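Local coordinates for carbohydrate binding module E1 (Uncultured bacterium, PDB 5KLF), which binds chains of beta-linked glucose, probably serving to anchor a carbohydrate-active enzyme to polysaccharides such as cellulose, at residues Asp29-Asn34 with Val92-Trp97. Numbering follows the deposited sequence.
Sequences DCIKYN and VKFDNW. With BGC (beta-D-glucopyranose), chain B; BGC (beta-D-glucopyranose), chain C.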
loop_
_atom_site.group_PDB
_atom_site.type_symbol
_atom_site.label_atom_id
_atom_site.label_comp_id
_atom_site.label_asym_id
_atom_site.label_seq_id
_atom_site.Cartn_x
_atom_site.Cartn_y
_atom_site.Cartn_z
ATOM N N ASP A 29 -2.205 9.481 -1.048
ATOM C CA ASP A 29 -1.594 8.902 -2.228
ATOM C C ASP A 29 -2.449 7.741 -2.717
ATOM O O ASP A 29 -3.141 7.082 -1.942
ATOM C CB ASP A 29 -0.180 8.378 -1.925
ATOM C CG ASP A 29 0.888 9.472 -1.923
ATOM O OD1 ASP A 29 0.652 10.608 -2.421
ATOM O OD2 ASP A 29 1.999 9.134 -1.432
ATOM N N CYS A 30 -2.348 7.458 -4.010
ATOM C CA CYS A 30 -3.055 6.340 -4.637
ATOM C C CYS A 30 -1.994 5.592 -5.411
ATOM O O CYS A 30 -1.511 6.106 -6.418
ATOM C CB CYS A 30 -4.136 6.846 -5.580
ATOM S SG CYS A 30 -4.913 5.540 -6.593
ATOM N N ILE A 31 -1.624 4.392 -4.956
ATOM C CA ILE A 31 -0.409 3.727 -5.423
ATOM C C ILE A 31 -0.782 2.520 -6.281
ATOM O O ILE A 31 -1.632 1.705 -5.886
ATOM C CB ILE A 31 0.453 3.343 -4.213
ATOM C CG1 ILE A 31 0.858 4.636 -3.469
ATOM C CG2 ILE A 31 1.700 2.521 -4.643
ATOM C CD1 ILE A 31 0.777 4.433 -2.022
ATOM N N LYS A 32 -0.200 2.441 -7.487
ATOM C CA LYS A 32 -0.348 1.252 -8.323
ATOM C C LYS A 32 0.704 0.221 -7.911
ATOM O O LYS A 32 1.872 0.567 -7.709
ATOM C CB LYS A 32 -0.171 1.601 -9.796
ATOM C CG LYS A 32 -0.226 0.394 -10.706
ATOM C CD LYS A 32 -0.190 0.829 -12.166
ATOM C CE LYS A 32 -0.130 -0.418 -13.103
ATOM N NZ LYS A 32 -0.059 0.061 -14.512
ATOM N N TYR A 33 0.294 -1.041 -7.790
ATOM C CA TYR A 33 1.240 -2.116 -7.487
ATOM C C TYR A 33 0.784 -3.381 -8.187
ATOM O O TYR A 33 -0.360 -3.803 -8.013
ATOM C CB TYR A 33 1.331 -2.396 -5.979
ATOM C CG TYR A 33 2.343 -3.483 -5.680
ATOM C CD1 TYR A 33 3.688 -3.290 -5.998
ATOM C CD2 TYR A 33 1.962 -4.702 -5.131
ATOM C CE1 TYR A 33 4.643 -4.282 -5.741
ATOM C CE2 TYR A 33 2.925 -5.719 -4.854
ATOM C CZ TYR A 33 4.257 -5.485 -5.169
ATOM O OH TYR A 33 5.230 -6.440 -4.930
ATOM N N ASN A 34 1.667 -3.988 -8.977
ATOM C CA ASN A 34 1.309 -5.230 -9.637
ATOM C C ASN A 34 1.806 -6.369 -8.763
ATOM O O ASN A 34 3.012 -6.470 -8.499
ATOM C CB ASN A 34 1.913 -5.312 -11.038
ATOM C CG ASN A 34 1.524 -6.569 -11.742
ATOM O OD1 ASN A 34 2.146 -7.623 -11.547
ATOM N ND2 ASN A 34 0.499 -6.475 -12.593
ATOM N N VAL A 92 7.734 3.430 2.788
ATOM C CA VAL A 92 6.966 2.195 2.787
ATOM C C VAL A 92 7.424 1.361 1.611
ATOM O O VAL A 92 7.903 1.906 0.606
ATOM C CB VAL A 92 5.446 2.496 2.696
ATOM C CG1 VAL A 92 5.100 3.112 1.343
ATOM C CG2 VAL A 92 4.583 1.251 2.971
ATOM N N LYS A 93 7.270 0.030 1.724
ATOM C CA LYS A 93 7.412 -0.824 0.552
ATOM C C LYS A 93 6.265 -1.812 0.477
ATOM O O LYS A 93 5.703 -2.248 1.492
ATOM C CB LYS A 93 8.732 -1.573 0.496
ATOM C CG LYS A 93 9.188 -2.186 1.732
ATOM C CD LYS A 93 10.726 -2.377 1.579
ATOM C CE LYS A 93 11.250 -3.515 2.339
ATOM N NZ LYS A 93 12.735 -3.531 2.132
ATOM N N PHE A 94 5.911 -2.128 -0.757
ATOM C CA PHE A 94 4.981 -3.201 -1.094
ATOM C C PHE A 94 5.776 -4.384 -1.622
ATOM O O PHE A 94 6.761 -4.209 -2.360
ATOM C CB PHE A 94 3.978 -2.736 -2.147
ATOM C CG PHE A 94 3.089 -1.610 -1.662
ATOM C CD1 PHE A 94 3.618 -0.432 -1.202
ATOM C CD2 PHE A 94 1.718 -1.750 -1.634
ATOM C CE1 PHE A 94 2.808 0.592 -0.714
ATOM C CE2 PHE A 94 0.910 -0.702 -1.144
ATOM C CZ PHE A 94 1.462 0.459 -0.721
ATOM N N ASP A 95 5.350 -5.586 -1.242
ATOM C CA ASP A 95 6.017 -6.811 -1.666
ATOM C C ASP A 95 4.975 -7.922 -1.728
ATOM O O ASP A 95 3.794 -7.721 -1.420
ATOM C CB ASP A 95 7.179 -7.179 -0.711
ATOM C CG ASP A 95 8.320 -7.912 -1.410
ATOM O OD1 ASP A 95 8.083 -8.734 -2.328
ATOM O OD2 ASP A 95 9.486 -7.641 -1.031
ATOM N N ASN A 96 5.411 -9.106 -2.156
ATOM C CA ASN A 96 4.503 -10.240 -2.163
ATOM C C ASN A 96 5.341 -11.501 -2.076
ATOM O O ASN A 96 6.416 -11.578 -2.684
ATOM C CB ASN A 96 3.599 -10.274 -3.417
ATOM C CG ASN A 96 4.395 -10.197 -4.725
ATOM O OD1 ASN A 96 4.772 -9.097 -5.181
ATOM N ND2 ASN A 96 4.650 -11.369 -5.343
ATOM N N TRP A 97 4.848 -12.475 -1.313
ATOM C CA TRP A 97 5.498 -13.784 -1.231
ATOM C C TRP A 97 4.528 -14.816 -0.679
ATOM O O TRP A 97 3.370 -14.496 -0.399
ATOM C CB TRP A 97 6.759 -13.707 -0.381
ATOM C CG TRP A 97 6.525 -13.245 1.043
ATOM C CD1 TRP A 97 5.876 -13.935 2.034
ATOM C CD2 TRP A 97 6.984 -12.020 1.634
ATOM N NE1 TRP A 97 5.886 -13.201 3.200
ATOM C CE2 TRP A 97 6.566 -12.026 2.979
ATOM C CE3 TRP A 97 7.711 -10.918 1.153
ATOM C CZ2 TRP A 97 6.833 -10.970 3.849
ATOM C CZ3 TRP A 97 7.971 -9.870 2.010
ATOM C CH2 TRP A 97 7.539 -9.904 3.351
ATOM O OXT TRP A 97 4.886 -15.994 -0.521
HETATM C C2 BGC B . 11.201 -13.479 2.006
HETATM C C3 BGC B . 10.238 -14.312 1.171
HETATM C C4 BGC B . 9.672 -15.471 2.012
HETATM C C5 BGC B . 9.028 -14.852 3.282
HETATM C C6 BGC B . 8.653 -15.965 4.270
HETATM C C1 BGC B . 10.435 -12.925 3.224
HETATM O O2 BGC B . 11.632 -12.401 1.219
HETATM O O3 BGC B . 10.940 -14.807 0.063
HETATM O O4 BGC B . 8.683 -16.110 1.233
HETATM O O5 BGC B . 9.974 -14.027 3.965
HETATM O O6 BGC B . 8.384 -15.423 5.509
HETATM C C2 BGC C . 13.885 -4.535 5.773
HETATM C C3 BGC C . 12.811 -5.632 5.600
HETATM C C4 BGC C . 13.005 -6.711 6.699
HETATM C C5 BGC C . 12.967 -5.990 8.065
HETATM C C6 BGC C . 13.281 -6.952 9.208
HETATM C C1 BGC C . 13.769 -3.976 7.218
HETATM O O2 BGC C . 13.600 -3.499 4.883
HETATM O O3 BGC C . 12.985 -6.177 4.312
HETATM O O4 BGC C . 11.918 -7.581 6.607
HETATM O O5 BGC C . 13.985 -5.024 8.113
HETATM O O6 BGC C . 13.340 -6.201 10.384
HETATM O O HOH W 1 4.763 -8.765 -7.815
#
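Y33 and F94 meet in the core of a beta-sandwich, where strand 30-35 of one sheet faces strand 90-96 of the other, whose outer side holds the bound sugar. The short strand axes approach to 8.4 Å at 26°, as in facing sheets. CB of F94 sits over the centre of the Y33 ring, 3.8 Å from its centroid, a CH-pi contact almost on the ring normal; the side chains slide past each other in opposite directions, the ring planes 45° apart. Beside this, CD1 of I31 packs on CZ of F94 at 4.2 Å. With CG anti to the backbone N (chi1 -178°), Y33 reaches across the interface, and its OH donates to OD1 of N96 (2.7 Å) in the carbonyl plane. A water donates to the same OD1 and to O of N34, so the two sheets are joined twice at this point. On the sugar side, NZ of K93 donates to O2 of the chain C glucose (2.9 Å), while the W97 ring lays a face against the chain B glucose, whose C1 is 3.8 Å above the ring plane. Replacing W97 by an alanine is likely to take the aromatic platform from the chain B glucose and to leave W68 without its edge-to-face ring partner. Residues 93-97 thus combine apolar packing and a buried, doubly gripped amide oxygen inward with a sugar laid over an indole face and a lysine hydrogen bond outward, consistent with binding of a neutral glucan.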